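Local coordinates for putative OmpA family lipoprotein (Burkholderia cenocepacia, PDB 5LKW) that binds the peptidoglycan building block diaminopimelic acid and probably serves the Tol-Pal system in outer-membrane integrity and invagination during cell division, at residues S11-Y19 with Y31-Y41; H45-T56 with S88-K99. One frame throughout, in Å; residues are numbered along the deposited sequence.

Overall arrangement
The two contacts lie on one OmpA-like periplasmic domain, their centres about 14 Å apart, and both segments of contact 1 precede both segments of contact 2 in the chain. Contact 1 lays helix 32-44 against edge strand 17-19 and the loop before it. Contact 2 pairs strands 50-55 and 90-96, the latter the other edge of the same four-stranded mixed sheet. Strand 115-120 lies between 17-19 and 50-55, giving the order 17-19, 115-120, 50-55, 90-96. The contacts touch where Y41 OH meets R48 NE at 3.1 Å, a probable hydrogen bond. T56 of contact 2 belongs to the pocket that holds diaminopimelate, consistent with peptidoglycan recognition at this end of the sheet.

Contact 1. Residues S11-Y19 with Y31-Y41; sequences SPLAKRSIY and YQPLMQQHAQY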
loop_
_atom_site.group_PDB
_atom_site.type_symbol
_atom_site.label_atom_id
_atom_site.label_comp_id
_atom_site.label_asym_id
_atom_site.label_seq_id
_atom_site.Cartn_x
_atom_site.Cartn_y
_atom_site.Cartn_z
ATOM N N SER A 11 4.003 -13.504 11.701
ATOM C CA SER A 11 4.327 -12.168 12.167
ATOM C C SER A 11 3.265 -11.185 11.621
ATOM O O SER A 11 2.792 -11.381 10.486
ATOM C CB SER A 11 5.729 -11.800 11.683
ATOM O OG SER A 11 5.917 -10.403 11.620
ATOM N N PRO A 12 2.859 -10.173 12.428
ATOM C CA PRO A 12 1.871 -9.142 12.013
ATOM C C PRO A 12 2.344 -8.365 10.790
ATOM O O PRO A 12 1.562 -7.657 10.153
ATOM C CB PRO A 12 1.781 -8.197 13.230
ATOM C CG PRO A 12 2.942 -8.521 14.093
ATOM C CD PRO A 12 3.360 -9.941 13.799
ATOM N N LEU A 13 3.630 -8.518 10.481
ATOM C CA LEU A 13 4.242 -7.957 9.328
ATOM C C LEU A 13 3.885 -8.696 8.044
ATOM O O LEU A 13 4.124 -8.158 6.986
ATOM C CB LEU A 13 5.764 -7.914 9.503
ATOM C CG LEU A 13 6.505 -6.660 9.998
ATOM C CD1 LEU A 13 5.678 -5.715 10.875
ATOM C CD2 LEU A 13 7.725 -7.121 10.759
ATOM N N ALA A 14 3.300 -9.900 8.127
ATOM C CA ALA A 14 2.920 -10.642 6.919
ATOM C C ALA A 14 1.768 -9.950 6.219
ATOM O O ALA A 14 1.460 -10.274 5.098
ATOM C CB ALA A 14 2.525 -12.109 7.223
ATOM N N LYS A 15 1.084 -9.054 6.908
ATOM C CA LYS A 15 -0.054 -8.388 6.283
ATOM C C LYS A 15 0.496 -7.129 5.626
ATOM O O LYS A 15 0.994 -6.223 6.311
ATOM C CB LYS A 15 -1.199 -8.105 7.272
ATOM C CG LYS A 15 -2.579 -7.878 6.528
ATOM C CD LYS A 15 -3.381 -6.731 7.133
ATOM C CE LYS A 15 -4.731 -6.510 6.444
ATOM N NZ LYS A 15 -4.812 -5.738 5.161
ATOM N N ARG A 16 0.412 -7.093 4.301
ATOM C CA ARG A 16 1.077 -6.080 3.486
ATOM C C ARG A 16 0.188 -5.287 2.531
ATOM O O ARG A 16 0.693 -4.568 1.676
ATOM C CB ARG A 16 2.278 -6.706 2.742
ATOM C CG ARG A 16 3.396 -6.883 3.718
ATOM C CD ARG A 16 4.643 -7.574 3.221
ATOM N NE ARG A 16 5.228 -8.381 4.326
ATOM C CZ ARG A 16 6.332 -9.122 4.206
ATOM N NH1 ARG A 16 6.986 -9.149 3.058
ATOM N NH2 ARG A 16 6.780 -9.852 5.230
ATOM N N SER A 17 -1.128 -5.385 2.678
ATOM C CA SER A 17 -2.007 -4.646 1.793
ATOM C C SER A 17 -2.921 -3.720 2.630
ATOM O O SER A 17 -3.401 -4.131 3.696
ATOM C CB SER A 17 -2.849 -5.645 1.005
ATOM O OG SER A 17 -2.093 -6.376 0.045
ATOM N N ILE A 18 -3.169 -2.508 2.132
ATOM C CA ILE A 18 -4.119 -1.540 2.688
ATOM C C ILE A 18 -5.201 -1.399 1.608
ATOM O O ILE A 18 -4.898 -1.148 0.479
ATOM C CB ILE A 18 -3.470 -0.139 2.971
ATOM C CG1 ILE A 18 -2.433 -0.201 4.084
ATOM C CG2 ILE A 18 -4.511 0.880 3.385
ATOM C CD1 ILE A 18 -1.221 -1.013 3.742
ATOM N N TYR A 19 -6.460 -1.554 1.982
ATOM C CA TYR A 19 -7.595 -1.372 1.070
ATOM C C TYR A 19 -8.364 -0.071 1.258
ATOM O O TYR A 19 -8.393 0.514 2.365
ATOM C CB TYR A 19 -8.552 -2.521 1.289
ATOM C CG TYR A 19 -7.924 -3.844 0.911
ATOM C CD1 TYR A 19 -8.110 -4.398 -0.400
ATOM C CD2 TYR A 19 -7.134 -4.523 1.834
ATOM C CE1 TYR A 19 -7.594 -5.663 -0.737
ATOM C CE2 TYR A 19 -6.598 -5.809 1.522
ATOM C CZ TYR A 19 -6.841 -6.372 0.243
ATOM O OH TYR A 19 -6.264 -7.620 -0.032
ATOM N N TYR A 31 -6.160 0.924 10.119
ATOM C CA TYR A 31 -4.804 0.583 9.718
ATOM C C TYR A 31 -3.676 1.201 10.581
ATOM O O TYR A 31 -2.525 1.037 10.256
ATOM C CB TYR A 31 -4.548 0.929 8.248
ATOM C CG TYR A 31 -5.383 0.154 7.300
ATOM C CD1 TYR A 31 -5.066 -1.168 6.995
ATOM C CD2 TYR A 31 -6.501 0.730 6.694
ATOM C CE1 TYR A 31 -5.823 -1.907 6.084
ATOM C CE2 TYR A 31 -7.291 -0.026 5.747
ATOM C CZ TYR A 31 -6.931 -1.347 5.468
ATOM O OH TYR A 31 -7.632 -2.155 4.562
ATOM N N GLN A 32 -4.005 1.965 11.611
ATOM C CA GLN A 32 -2.916 2.560 12.441
ATOM C C GLN A 32 -1.937 1.506 13.006
ATOM O O GLN A 32 -0.715 1.658 12.885
ATOM C CB GLN A 32 -3.481 3.386 13.599
ATOM C CG GLN A 32 -4.312 4.629 13.266
ATOM C CD GLN A 32 -5.258 5.029 14.477
ATOM O OE1 GLN A 32 -5.638 4.169 15.295
ATOM N NE2 GLN A 32 -5.600 6.334 14.589
ATOM N N PRO A 33 -2.451 0.431 13.640
ATOM C CA PRO A 33 -1.473 -0.531 14.192
ATOM C C PRO A 33 -0.593 -1.241 13.149
ATOM O O PRO A 33 0.607 -1.473 13.395
ATOM C CB PRO A 33 -2.351 -1.534 14.971
ATOM C CG PRO A 33 -3.638 -0.810 15.219
ATOM C CD PRO A 33 -3.833 0.101 14.035
ATOM N N LEU A 34 -1.166 -1.549 11.981
ATOM C CA LEU A 34 -0.371 -2.084 10.874
ATOM C C LEU A 34 0.729 -1.109 10.386
ATOM O O LEU A 34 1.884 -1.520 10.171
ATOM C CB LEU A 34 -1.294 -2.542 9.735
ATOM C CG LEU A 34 -0.678 -3.196 8.492
ATOM C CD1 LEU A 34 0.079 -4.491 8.894
ATOM C CD2 LEU A 34 -1.802 -3.467 7.464
ATOM N N MET A 35 0.386 0.172 10.254
ATOM C CA MET A 35 1.362 1.208 9.879
ATOM C C MET A 35 2.498 1.281 10.946
ATOM O O MET A 35 3.685 1.465 10.618
ATOM C CB MET A 35 0.689 2.598 9.766
ATOM C CG MET A 35 -0.334 2.867 8.573
ATOM S SD MET A 35 0.377 2.588 6.952
ATOM C CE MET A 35 0.266 0.779 6.840
ATOM N N GLN A 36 2.104 1.144 12.213
ATOM C CA GLN A 36 3.013 1.197 13.354
ATOM C C GLN A 36 3.958 0.015 13.350
ATOM O O GLN A 36 5.173 0.169 13.560
ATOM C CB GLN A 36 2.199 1.284 14.649
ATOM C CG GLN A 36 1.313 2.523 14.585
ATOM C CD GLN A 36 0.690 2.958 15.885
ATOM O OE1 GLN A 36 -0.414 2.497 16.237
ATOM N NE2 GLN A 36 1.346 3.914 16.578
ATOM N N GLN A 37 3.405 -1.168 13.081
ATOM C CA GLN A 37 4.238 -2.332 12.962
ATOM C C GLN A 37 5.264 -2.171 11.858
ATOM O O GLN A 37 6.482 -2.319 12.101
ATOM C CB GLN A 37 3.401 -3.593 12.784
ATOM C CG GLN A 37 3.156 -4.316 14.101
ATOM C CD GLN A 37 1.694 -4.667 14.335
ATOM O OE1 GLN A 37 0.811 -4.311 13.542
ATOM N NE2 GLN A 37 1.427 -5.365 15.443
ATOM N N HIS A 38 4.795 -1.865 10.654
ATOM C CA HIS A 38 5.744 -1.656 9.560
ATOM C C HIS A 38 6.767 -0.553 9.813
ATOM O O HIS A 38 7.944 -0.768 9.539
ATOM C CB HIS A 38 5.060 -1.555 8.201
ATOM C CG HIS A 38 4.618 -2.891 7.681
ATOM N ND1 HIS A 38 3.372 -3.423 7.952
ATOM C CD2 HIS A 38 5.284 -3.832 6.966
ATOM C CE1 HIS A 38 3.275 -4.614 7.387
ATOM N NE2 HIS A 38 4.425 -4.891 6.797
ATOM N N ALA A 39 6.298 0.590 10.340
ATOM C CA ALA A 39 7.158 1.723 10.700
ATOM C C ALA A 39 8.280 1.306 11.669
ATOM O O ALA A 39 9.434 1.682 11.473
ATOM C CB ALA A 39 6.351 2.866 11.295
ATOM N N GLN A 40 7.919 0.540 12.695
ATOM C CA GLN A 40 8.878 0.074 13.691
ATOM C C GLN A 40 9.934 -0.808 13.019
ATOM O O GLN A 40 11.136 -0.599 13.212
ATOM C CB GLN A 40 8.160 -0.680 14.828
ATOM C CG GLN A 40 8.965 -0.934 16.106
ATOM C CD GLN A 40 9.779 0.270 16.567
ATOM O OE1 GLN A 40 9.261 1.387 16.700
ATOM N NE2 GLN A 40 11.061 0.039 16.836
ATOM N N TYR A 41 9.491 -1.758 12.196
ATOM C CA TYR A 41 10.420 -2.553 11.420
ATOM C C TYR A 41 11.368 -1.688 10.569
ATOM O O TYR A 41 12.590 -1.810 10.680
ATOM C CB TYR A 41 9.700 -3.617 10.582
ATOM C CG TYR A 41 10.670 -4.449 9.785
ATOM C CD1 TYR A 41 11.031 -5.733 10.194
ATOM C CD2 TYR A 41 11.242 -3.943 8.641
ATOM C CE1 TYR A 41 11.922 -6.499 9.458
ATOM C CE2 TYR A 41 12.148 -4.692 7.898
ATOM C CZ TYR A 41 12.480 -5.968 8.300
ATOM O OH TYR A 41 13.393 -6.690 7.535
#
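With CG anti to its carbonyl carbon (chi1 -64°), the Y31 side chain reaches strand 17-19, where its OH accepts the backbone N-H of Y19 (N to OH 2.9 Å, 160° at the hydrogen). I18 places CG2 anti to its own N, and this methyl sits over one face of the Y31 ring, 3.7 Å from the centroid and 9° off the normal: a CH-pi contact. The CG1-CD1 branch of I18 instead meets M35, with CD1 3.9 Å from CE. Farther along the helix, ND1 anchors the H38 imidazole by donating to L34 O (3.3 Å) nearly in the ring plane, while the bent NE2 bond to L13 O is weak; R16 NE donates to L13 O far more straightly, and R16 NH2 to L6 O. L13 CD1 stands almost exactly over the H38 ring, whereas CD2 of the same leucine reaches Y41 CD1 at 3.6 Å. Between these ends, L34 CD2 packs against K15 CD, whose chain bends so that NZ donates to S17 O. I18 and H38 also touch L118 of strand 115-120, placing this contact in the helix-on-sheet layer of the OmpA-like alpha/beta fold.

Contact 2. Residues H45-T56 with S88-K99; sequences HPQRHVLIQGNT and SQMEAVSLGKEK. With API (2,6-diaminopimelic acid), chain C.
From V50 to G54, the two strands are joined tightly by five parallel bridges. I52 N to E91 O is the shortest backbone bond between the strands, 2.7 Å and 174° at the hydrogen, and V93 N to I52 O and G54 N to V93 O, both 2.9 Å, continue the parallel pairing. On one face L51 CD1 is shared between E91 OE1 and V93 CG2, the latter at 3.9 Å; on the other, V50 CG1 lies alongside M90 CG. Q89 closes the start of the pairing. Its extended side chain brings NE2 to R48 O (2.8 Å): NE2 lies in the carbonyl plane of R48, on a lone pair of O, and R48 O lies close to the amide plane of Q89. The CA of Q89 sits over the face of the H49 ring, 4.0 Å from the centroid and 5° off the normal.

Solvent lies on the L51/E91 face and at the H49 end, where E91 and H49 are exposed. The opposite end of the pairing is buried but less regular. Beyond L95 N to G54 O, T56 N reaches G96 O from 48° above the carbonyl plane, and waters supplement the backbone bonds: one molecule contacts N55 OD1, G96 O and K99 N, a second joins N55 OD1 to K99 O, and a third joins T56 O to K97 O. There T56 CB approaches diaminopimelate O at 3.3 Å; R72, N65, D57, R59 and D23 hydrogen-bond the ligand.

Helix 62-82 links the strands as a beta-alpha-beta crossover: I52 and M90 touch its R77, and S94 OG bonds to L66 O. Across strand 50-55, antiparallel strand 115-120 pairs through L51 with V119 and Q53 with D117, while V50 also touches L42 of helix 32-44.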
loop_
_atom_site.group_PDB
_atom_site.type_symbol
_atom_site.label_atom_id
_atom_site.label_comp_id
_atom_site.label_asym_id
_atom_site.label_seq_id
_atom_site.Cartn_x
_atom_site.Cartn_y
_atom_site.Cartn_z
ATOM N N HIS A 45 15.492 -1.021 10.928
ATOM C CA HIS A 45 16.301 -1.625 9.876
ATOM C C HIS A 45 16.661 -0.686 8.714
ATOM O O HIS A 45 16.302 -0.997 7.575
ATOM C CB HIS A 45 15.606 -2.847 9.280
ATOM C CG HIS A 45 15.259 -3.905 10.278
ATOM N ND1 HIS A 45 14.439 -3.673 11.361
ATOM C CD2 HIS A 45 15.590 -5.217 10.336
ATOM C CE1 HIS A 45 14.300 -4.785 12.062
ATOM N NE2 HIS A 45 14.972 -5.743 11.450
ATOM N N PRO A 46 17.422 0.412 8.970
ATOM C CA PRO A 46 17.778 1.514 8.040
ATOM C C PRO A 46 18.128 1.131 6.600
ATOM O O PRO A 46 18.036 1.973 5.671
ATOM C CB PRO A 46 19.024 2.147 8.696
ATOM C CG PRO A 46 19.287 1.330 9.982
ATOM C CD PRO A 46 18.005 0.660 10.296
ATOM N N GLN A 47 18.557 -0.118 6.462
ATOM C CA GLN A 47 18.998 -0.743 5.220
ATOM C C GLN A 47 17.801 -1.216 4.357
ATOM O O GLN A 47 17.890 -1.262 3.121
ATOM C CB GLN A 47 19.909 -1.923 5.591
ATOM C CG GLN A 47 19.196 -3.212 6.099
ATOM C CD GLN A 47 19.007 -3.353 7.644
ATOM O OE1 GLN A 47 19.377 -2.483 8.431
ATOM N NE2 GLN A 47 18.434 -4.490 8.057
ATOM N N ARG A 48 16.694 -1.545 5.037
ATOM C CA ARG A 48 15.441 -2.005 4.415
ATOM C C ARG A 48 14.697 -0.948 3.628
ATOM O O ARG A 48 14.356 0.092 4.148
ATOM C CB ARG A 48 14.493 -2.591 5.461
ATOM C CG ARG A 48 14.746 -4.029 5.737
ATOM C CD ARG A 48 14.492 -4.828 4.454
ATOM N NE ARG A 48 14.534 -6.258 4.722
ATOM C CZ ARG A 48 14.424 -7.204 3.796
ATOM N NH1 ARG A 48 14.242 -6.892 2.513
ATOM N NH2 ARG A 48 14.467 -8.464 4.170
ATOM N N HIS A 49 14.435 -1.272 2.367
ATOM C CA HIS A 49 13.668 -0.445 1.469
ATOM C C HIS A 49 12.323 -1.107 1.086
ATOM O O HIS A 49 12.254 -2.313 0.862
ATOM C CB HIS A 49 14.508 -0.109 0.246
ATOM C CG HIS A 49 15.523 0.966 0.504
ATOM N ND1 HIS A 49 16.387 0.932 1.581
ATOM C CD2 HIS A 49 15.798 2.113 -0.163
ATOM C CE1 HIS A 49 17.161 2.002 1.562
ATOM N NE2 HIS A 49 16.830 2.730 0.507
ATOM N N VAL A 50 11.273 -0.297 1.012
ATOM C CA VAL A 50 9.937 -0.807 0.715
ATOM C C VAL A 50 9.428 -0.004 -0.473
ATOM O O VAL A 50 9.564 1.211 -0.527
ATOM C CB VAL A 50 8.976 -0.705 1.952
ATOM C CG1 VAL A 50 8.721 0.747 2.364
ATOM C CG2 VAL A 50 7.661 -1.412 1.713
ATOM N N LEU A 51 8.864 -0.714 -1.438
ATOM C CA LEU A 51 8.180 -0.081 -2.529
ATOM C C LEU A 51 6.704 -0.103 -2.201
ATOM O O LEU A 51 6.150 -1.163 -1.955
ATOM C CB LEU A 51 8.419 -0.882 -3.801
ATOM C CG LEU A 51 7.864 -0.307 -5.076
ATOM C CD1 LEU A 51 8.652 0.935 -5.545
ATOM C CD2 LEU A 51 7.911 -1.451 -6.140
ATOM N N ILE A 52 6.053 1.050 -2.246
ATOM C CA ILE A 52 4.625 1.101 -1.924
ATOM C C ILE A 52 3.893 1.325 -3.242
ATOM O O ILE A 52 3.998 2.384 -3.813
ATOM C CB ILE A 52 4.291 2.270 -0.924
ATOM C CG1 ILE A 52 4.979 2.083 0.456
ATOM C CG2 ILE A 52 2.757 2.437 -0.708
ATOM C CD1 ILE A 52 5.170 3.467 1.096
ATOM N N GLN A 53 3.158 0.311 -3.706
ATOM C CA GLN A 53 2.444 0.288 -4.996
ATOM C C GLN A 53 0.918 0.469 -4.787
ATOM O O GLN A 53 0.259 -0.383 -4.158
ATOM C CB GLN A 53 2.624 -1.064 -5.679
ATOM C CG GLN A 53 4.046 -1.564 -5.843
ATOM C CD GLN A 53 4.094 -2.754 -6.770
ATOM O OE1 GLN A 53 3.481 -3.787 -6.503
ATOM N NE2 GLN A 53 4.814 -2.615 -7.873
ATOM N N GLY A 54 0.392 1.570 -5.317
ATOM C CA GLY A 54 -1.039 1.865 -5.381
ATOM C C GLY A 54 -1.707 1.292 -6.638
ATOM O O GLY A 54 -1.167 1.389 -7.740
ATOM N N ASN A 55 -2.867 0.701 -6.433
ATOM C CA ASN A 55 -3.666 -0.009 -7.446
ATOM C C ASN A 55 -5.100 0.552 -7.303
ATOM O O ASN A 55 -5.460 1.123 -6.256
ATOM C CB ASN A 55 -3.645 -1.545 -7.250
ATOM C CG ASN A 55 -2.223 -2.164 -7.339
ATOM O OD1 ASN A 55 -1.819 -2.585 -8.402
ATOM N ND2 ASN A 55 -1.472 -2.176 -6.227
ATOM N N THR A 56 -5.913 0.412 -8.348
ATOM C CA THR A 56 -7.257 0.934 -8.331
ATOM C C THR A 56 -8.154 -0.190 -8.927
ATOM O O THR A 56 -7.657 -1.132 -9.551
ATOM C CB THR A 56 -7.398 2.215 -9.217
ATOM O OG1 THR A 56 -7.321 1.833 -10.612
ATOM C CG2 THR A 56 -6.340 3.271 -8.897
ATOM N N SER A 88 13.994 7.998 2.556
ATOM C CA SER A 88 14.950 7.200 1.783
ATOM C C SER A 88 14.656 5.692 1.820
ATOM O O SER A 88 15.192 4.943 1.012
ATOM C CB SER A 88 16.391 7.418 2.273
ATOM O OG SER A 88 16.577 6.723 3.499
ATOM N N GLN A 89 13.828 5.217 2.747
ATOM C CA GLN A 89 13.528 3.786 2.706
ATOM C C GLN A 89 12.193 3.467 2.021
ATOM O O GLN A 89 11.768 2.310 2.012
ATOM C CB GLN A 89 13.598 3.155 4.082
ATOM C CG GLN A 89 14.959 3.214 4.768
ATOM C CD GLN A 89 14.837 2.818 6.235
ATOM O OE1 GLN A 89 14.827 3.671 7.115
ATOM N NE2 GLN A 89 14.650 1.528 6.491
ATOM N N MET A 90 11.548 4.493 1.449
ATOM C CA MET A 90 10.177 4.372 0.948
ATOM C C MET A 90 10.092 4.973 -0.426
ATOM O O MET A 90 10.586 6.085 -0.654
ATOM C CB MET A 90 9.222 5.130 1.877
ATOM C CG MET A 90 9.037 4.430 3.216
ATOM S SD MET A 90 7.778 5.205 4.188
ATOM C CE MET A 90 8.478 6.902 4.318
ATOM N N GLU A 91 9.445 4.254 -1.334
ATOM C CA GLU A 91 9.165 4.800 -2.659
ATOM C C GLU A 91 7.670 4.564 -2.973
ATOM O O GLU A 91 7.212 3.420 -2.888
ATOM C CB GLU A 91 10.071 4.150 -3.703
ATOM C CG GLU A 91 9.990 4.845 -5.094
ATOM C CD GLU A 91 10.842 4.108 -6.131
ATOM O OE1 GLU A 91 11.646 3.261 -5.698
ATOM O OE2 GLU A 91 10.711 4.353 -7.343
ATOM N N ALA A 92 6.916 5.642 -3.247
ATOM C CA ALA A 92 5.463 5.517 -3.572
ATOM C C ALA A 92 5.333 5.498 -5.090
ATOM O O ALA A 92 5.733 6.453 -5.751
ATOM C CB ALA A 92 4.679 6.683 -3.019
ATOM N N VAL A 93 4.831 4.403 -5.650
ATOM C CA VAL A 93 4.496 4.347 -7.090
ATOM C C VAL A 93 3.037 3.911 -7.363
ATOM O O VAL A 93 2.365 3.337 -6.489
ATOM C CB VAL A 93 5.434 3.402 -7.845
ATOM C CG1 VAL A 93 6.844 3.948 -7.803
ATOM C CG2 VAL A 93 5.350 1.954 -7.259
ATOM N N SER A 94 2.572 4.149 -8.579
ATOM C CA SER A 94 1.218 3.735 -9.009
ATOM C C SER A 94 1.235 2.745 -10.188
ATOM O O SER A 94 1.865 3.033 -11.217
ATOM C CB SER A 94 0.421 4.930 -9.501
ATOM O OG SER A 94 -0.965 4.548 -9.713
ATOM N N LEU A 95 0.501 1.642 -10.040
ATOM C CA LEU A 95 0.071 0.761 -11.141
ATOM C C LEU A 95 -1.336 1.039 -11.726
ATOM O O LEU A 95 -1.798 0.355 -12.661
ATOM C CB LEU A 95 0.176 -0.704 -10.714
ATOM C CG LEU A 95 1.533 -1.069 -10.085
ATOM C CD1 LEU A 95 1.572 -2.441 -9.601
ATOM C CD2 LEU A 95 2.726 -0.814 -11.004
ATOM N N GLY A 96 -1.997 2.059 -11.219
ATOM C CA GLY A 96 -3.294 2.398 -11.708
ATOM C C GLY A 96 -4.207 1.177 -11.709
ATOM O O GLY A 96 -4.265 0.401 -10.712
ATOM N N LYS A 97 -4.871 0.978 -12.838
ATOM C CA LYS A 97 -5.719 -0.230 -13.006
ATOM C C LYS A 97 -5.055 -1.396 -13.733
ATOM O O LYS A 97 -5.733 -2.342 -14.082
ATOM C CB LYS A 97 -7.023 0.140 -13.706
ATOM C CG LYS A 97 -6.890 0.454 -15.137
ATOM C CD LYS A 97 -8.121 1.294 -15.510
ATOM C CE LYS A 97 -8.511 1.059 -16.889
ATOM N NZ LYS A 97 -9.868 1.654 -16.916
ATOM N N GLU A 98 -3.746 -1.316 -13.964
ATOM C CA GLU A 98 -3.024 -2.188 -14.919
ATOM C C GLU A 98 -2.708 -3.598 -14.423
ATOM O O GLU A 98 -2.691 -4.521 -15.255
ATOM C CB GLU A 98 -1.724 -1.510 -15.385
ATOM C CG GLU A 98 -1.956 -0.268 -16.257
ATOM C CD GLU A 98 -0.721 0.692 -16.343
ATOM O OE1 GLU A 98 0.430 0.291 -15.982
ATOM O OE2 GLU A 98 -0.913 1.868 -16.780
ATOM N N LYS A 99 -2.449 -3.760 -13.108
ATOM C CA LYS A 99 -2.220 -5.056 -12.466
ATOM C C LYS A 99 -3.341 -5.497 -11.529
ATOM O O LYS A 99 -3.100 -5.685 -10.338
ATOM C CB LYS A 99 -0.904 -5.113 -11.657
ATOM C CG LYS A 99 0.312 -4.541 -12.368
ATOM C CD LYS A 99 0.544 -5.233 -13.679
ATOM C CE LYS A 99 1.685 -4.579 -14.442
ATOM N NZ LYS A 99 2.212 -5.603 -15.390
HETATM C C API C . -11.208 3.249 -7.520
HETATM C CA API C . -11.882 3.824 -8.743
HETATM C C3 API C . -13.409 3.801 -8.799
HETATM C C4 API C . -13.858 4.448 -10.125
HETATM C C5 API C . -14.928 5.547 -9.984
HETATM C C6 API C . -15.233 6.305 -11.290
HETATM O O API C . -10.301 2.463 -7.755
HETATM O OXT API C . -11.490 3.519 -6.330
HETATM N N API C . -11.400 3.022 -9.866
HETATM O O HOH W 1 -3.211 -2.140 -10.778
HETATM O O HOH W 2 -0.838 -4.958 -8.186
HETATM O O HOH W 3 -8.069 -3.136 -12.135
#